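Local atomic coordinates of probable endonuclease 4 (PDB entry 4HNO), a protein that probably cleaves phosphodiester bonds at apurinic or apyrimidinic sites in DNA, a metal-dependent step of base excision repair. Residues I192-L202 with G245-I255. Numbering follows the deposited sequence. Where two conformers were deposited one is given.
Sequences ITKKEGVEALL and GFAVFFSFKEI. With EDO (1,2-ethanediol), chain J.
V198 and I192 each lay a methyl group over a phenylalanine ring, two CH-pi contacts central to the packing of 192-202 on 245-255. With CG1 of V198 anti to the backbone N (chi1 -176°), this methyl stands 3.7 Å from the centroid of the F252 ring, and CG2 is left for V248 CG1, 4.0 Å away. I192 CD1 covers one face of F249, 4.0 Å from its centroid, and I255 CG2 lies on the opposite face; V198 CG2 and L201 CD2 approach the edge more loosely.

Further van der Waals contacts, no less extensive, surround the rings. L202 reaches F252 with CD1 and spreads CD2 over E254 and I255, its CD2 lying 3.9 Å from I255 CD1. V248 turns CG1 to the first turn of helix 195-208, 3.4 Å from K195 N. The backbones themselves come close at T193 CA and G245 CA, 3.8 Å apart.

No hydrogen bond joins the segments. T193 OG1 instead bonds D191 and a 1,2-ethanediol, probably from the crystallisation liquor.

The axes of 195-202 and 245-250 cross at -44°; the contact joins helices 195-208 and 242-250 on the outside of the TIM barrel. Beneath them, F249 reaches L219 of strand 214-222, and I192 and F249 also touch T182 of helix 182-187.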
loop_
_atom_site.group_PDB
_atom_site.type_symbol
_atom_site.label_atom_id
_atom_site.label_comp_id
_atom_site.label_asym_id
_atom_site.label_seq_id
_atom_site.Cartn_x
_atom_site.Cartn_y
_atom_site.Cartn_z
ATOM N N ILE A 192 7.022 -8.967 13.392
ATOM C CA ILE A 192 7.069 -7.646 14.000
ATOM C C ILE A 192 6.595 -7.642 15.457
ATOM O O ILE A 192 6.505 -6.579 16.070
ATOM C CB ILE A 192 6.262 -6.596 13.182
ATOM C CG1 ILE A 192 4.770 -6.968 13.079
ATOM C CG2 ILE A 192 6.902 -6.381 11.823
ATOM C CD1 ILE A 192 3.919 -5.832 12.557
ATOM N N THR A 193 6.295 -8.818 16.007
ATOM C CA THR A 193 5.836 -8.905 17.391
ATOM C C THR A 193 6.987 -8.942 18.377
ATOM O O THR A 193 6.758 -8.864 19.589
ATOM C CB THR A 193 4.927 -10.136 17.668
ATOM O OG1 THR A 193 5.693 -11.353 17.699
ATOM C CG2 THR A 193 3.804 -10.218 16.664
ATOM N N LYS A 194 8.208 -9.061 17.876
ATOM C CA LYS A 194 9.398 -9.062 18.707
ATOM C C LYS A 194 10.307 -7.922 18.239
ATOM O O LYS A 194 10.452 -7.676 17.047
ATOM C CB LYS A 194 10.132 -10.416 18.620
ATOM C CG LYS A 194 9.314 -11.594 19.160
ATOM C CD LYS A 194 10.129 -12.881 19.283
ATOM C CE LYS A 194 10.796 -13.020 20.657
ATOM N NZ LYS A 194 11.669 -14.238 20.766
ATOM N N LYS A 195 10.938 -7.229 19.178
ATOM C CA LYS A 195 11.751 -6.085 18.793
ATOM C C LYS A 195 12.879 -6.503 17.840
ATOM O O LYS A 195 13.215 -5.747 16.923
ATOM C CB LYS A 195 12.292 -5.328 20.015
ATOM C CG LYS A 195 13.223 -6.120 20.901
ATOM C CD LYS A 195 13.755 -5.255 22.039
ATOM C CE LYS A 195 14.552 -6.080 23.032
ATOM N NZ LYS A 195 15.726 -6.732 22.396
ATOM N N GLU A 196 13.433 -7.705 18.027
ATOM C CA GLU A 196 14.491 -8.179 17.142
ATOM C C GLU A 196 13.964 -8.375 15.712
ATOM O O GLU A 196 14.704 -8.189 14.753
ATOM C CB GLU A 196 15.123 -9.464 17.659
ATOM C CG GLU A 196 15.868 -9.299 18.976
ATOM C CD GLU A 196 14.946 -9.293 20.189
ATOM O OE1 GLU A 196 13.736 -9.582 20.039
ATOM O OE2 GLU A 196 15.439 -9.002 21.300
ATOM N N GLY A 197 12.695 -8.752 15.590
ATOM C CA GLY A 197 12.063 -8.895 14.291
ATOM C C GLY A 197 11.868 -7.559 13.593
ATOM O O GLY A 197 12.070 -7.436 12.388
ATOM N N VAL A 198 11.461 -6.551 14.344
ATOM C CA VAL A 198 11.329 -5.223 13.766
ATOM C C VAL A 198 12.693 -4.669 13.364
ATOM O O VAL A 198 12.842 -4.094 12.282
ATOM C CB VAL A 198 10.583 -4.247 14.684
ATOM C CG1 VAL A 198 10.384 -2.897 13.983
ATOM C CG2 VAL A 198 9.244 -4.818 15.114
ATOM N N GLU A 199 13.700 -4.862 14.206
ATOM C CA GLU A 199 15.040 -4.419 13.873
ATOM C C GLU A 199 15.511 -5.083 12.582
ATOM O O GLU A 199 16.082 -4.431 11.714
ATOM C CB GLU A 199 15.994 -4.711 15.028
ATOM C CG GLU A 199 15.738 -3.829 16.239
ATOM C CD GLU A 199 16.438 -4.289 17.504
ATOM O OE1 GLU A 199 16.928 -5.441 17.560
ATOM O OE2 GLU A 199 16.484 -3.482 18.456
ATOM N N ALA A 200 15.258 -6.385 12.451
ATOM C CA ALA A 200 15.654 -7.113 11.249
ATOM C C ALA A 200 14.933 -6.592 10.016
ATOM O O ALA A 200 15.533 -6.453 8.950
ATOM C CB ALA A 200 15.419 -8.613 11.415
ATOM N N LEU A 201 13.647 -6.297 10.167
ATOM C CA LEU A 201 12.860 -5.743 9.067
ATOM C C LEU A 201 13.451 -4.402 8.627
ATOM O O LEU A 201 13.647 -4.151 7.432
ATOM C CB LEU A 201 11.410 -5.594 9.514
ATOM C CG LEU A 201 10.492 -4.860 8.537
ATOM C CD1 LEU A 201 10.402 -5.583 7.214
ATOM C CD2 LEU A 201 9.144 -4.668 9.161
ATOM N N LEU A 202 13.710 -3.523 9.586
ATOM C CA LEU A 202 14.259 -2.215 9.263
ATOM C C LEU A 202 15.637 -2.321 8.627
ATOM O O LEU A 202 15.943 -1.605 7.676
ATOM C CB LEU A 202 14.301 -1.323 10.512
ATOM C CG LEU A 202 12.932 -0.879 11.024
ATOM C CD1 LEU A 202 13.049 -0.254 12.400
ATOM C CD2 LEU A 202 12.284 0.091 10.059
ATOM N N GLY A 245 2.018 -7.091 20.031
ATOM C CA GLY A 245 2.864 -7.046 18.856
ATOM C C GLY A 245 2.902 -5.671 18.220
ATOM O O GLY A 245 3.966 -5.163 17.854
ATOM N N PHE A 246 1.733 -5.054 18.079
ATOM C CA PHE A 246 1.712 -3.718 17.537
ATOM C C PHE A 246 2.428 -2.729 18.457
ATOM O O PHE A 246 3.082 -1.813 17.969
ATOM C CB PHE A 246 0.293 -3.258 17.188
ATOM C CG PHE A 246 -0.187 -3.780 15.869
ATOM C CD1 PHE A 246 -1.255 -4.641 15.790
ATOM C CD2 PHE A 246 0.464 -3.438 14.699
ATOM C CE1 PHE A 246 -1.683 -5.150 14.575
ATOM C CE2 PHE A 246 0.046 -3.951 13.482
ATOM C CZ PHE A 246 -1.025 -4.806 13.426
ATOM N N ALA A 247 2.357 -2.920 19.771
ATOM C CA ALA A 247 3.091 -2.027 20.660
ATOM C C ALA A 247 4.586 -2.073 20.366
ATOM O O ALA A 247 5.243 -1.054 20.392
ATOM C CB ALA A 247 2.811 -2.390 22.106
ATOM N N VAL A 248 5.131 -3.258 20.105
ATOM C CA VAL A 248 6.533 -3.373 19.732
ATOM C C VAL A 248 6.809 -2.621 18.423
ATOM O O VAL A 248 7.714 -1.799 18.332
ATOM C CB VAL A 248 6.937 -4.855 19.609
ATOM C CG1 VAL A 248 8.326 -4.990 19.021
ATOM C CG2 VAL A 248 6.858 -5.540 20.976
ATOM N N PHE A 249 5.998 -2.877 17.413
ATOM C CA PHE A 249 6.179 -2.241 16.102
ATOM C C PHE A 249 6.109 -0.718 16.208
ATOM O O PHE A 249 6.948 -0.024 15.647
ATOM C CB PHE A 249 5.076 -2.777 15.205
ATOM C CG PHE A 249 5.169 -2.374 13.755
ATOM C CD1 PHE A 249 6.231 -2.773 12.960
ATOM C CD2 PHE A 249 4.113 -1.708 13.153
ATOM C CE1 PHE A 249 6.262 -2.482 11.606
ATOM C CE2 PHE A 249 4.146 -1.423 11.799
ATOM C CZ PHE A 249 5.219 -1.820 11.035
ATOM N N PHE A 250 5.131 -0.212 16.949
ATOM C CA PHE A 250 4.909 1.218 17.064
ATOM C C PHE A 250 6.030 1.925 17.803
ATOM O O PHE A 250 6.164 3.145 17.705
ATOM C CB PHE A 250 3.628 1.514 17.843
ATOM C CG PHE A 250 2.344 1.061 17.185
ATOM C CD1 PHE A 250 2.251 0.791 15.835
ATOM C CD2 PHE A 250 1.208 0.937 17.970
ATOM C CE1 PHE A 250 1.035 0.408 15.294
ATOM C CE2 PHE A 250 0.010 0.551 17.432
ATOM C CZ PHE A 250 -0.083 0.286 16.095
ATOM N N SER A 251 6.806 1.181 18.582
ATOM C CA SER A 251 7.824 1.789 19.430
ATOM C C SER A 251 9.022 2.312 18.649
ATOM O O SER A 251 9.800 3.097 19.179
ATOM C CB SER A 251 8.282 0.805 20.511
ATOM O OG SER A 251 9.112 -0.212 19.990
ATOM N N PHE A 252 9.161 1.906 17.394
ATOM C CA PHE A 252 10.282 2.340 16.572
ATOM C C PHE A 252 9.976 3.653 15.892
ATOM O O PHE A 252 8.987 3.782 15.173
ATOM C CB PHE A 252 10.612 1.264 15.540
ATOM C CG PHE A 252 11.300 0.077 16.132
ATOM C CD1 PHE A 252 10.571 -0.886 16.812
ATOM C CD2 PHE A 252 12.666 -0.057 16.047
ATOM C CE1 PHE A 252 11.204 -1.971 17.383
ATOM C CE2 PHE A 252 13.297 -1.145 16.608
ATOM C CZ PHE A 252 12.564 -2.100 17.277
ATOM N N LYS A 253 10.834 4.642 16.098
ATOM C CA LYS A 253 10.639 5.937 15.467
ATOM C C LYS A 253 10.637 5.834 13.924
ATOM O O LYS A 253 9.911 6.578 13.264
ATOM C CB LYS A 253 11.688 6.934 15.956
ATOM C CG LYS A 253 11.445 7.415 17.388
ATOM C CD LYS A 253 10.168 8.247 17.490
ATOM C CE LYS A 253 10.001 8.855 18.873
ATOM N NZ LYS A 253 8.599 9.301 19.108
ATOM N N GLU A 254 11.427 4.915 13.367
ATOM C CA GLU A 254 11.459 4.715 11.924
ATOM C C GLU A 254 10.069 4.333 11.398
ATOM O O GLU A 254 9.685 4.720 10.293
ATOM C CB GLU A 254 12.460 3.624 11.539
ATOM C CG GLU A 254 13.908 3.955 11.852
ATOM C CD GLU A 254 14.354 3.499 13.238
ATOM O OE1 GLU A 254 13.505 3.241 14.124
ATOM O OE2 GLU A 254 15.575 3.401 13.434
ATOM N N ILE A 255 9.331 3.568 12.193
ATOM C CA ILE A 255 7.982 3.151 11.844
ATOM C C ILE A 255 6.987 4.299 12.016
ATOM O O ILE A 255 6.138 4.542 11.162
ATOM C CB ILE A 255 7.596 1.909 12.672
ATOM C CG1 ILE A 255 8.523 0.720 12.335
ATOM C CG2 ILE A 255 6.139 1.541 12.487
ATOM C CD1 ILE A 255 8.480 0.265 10.896
HETATM C C1 EDO J . 4.968 -14.658 16.706
HETATM O O1 EDO J . 4.228 -13.880 17.659
HETATM C C2 EDO J . 6.102 -15.403 17.405
HETATM O O2 EDO J . 7.054 -14.476 17.962
#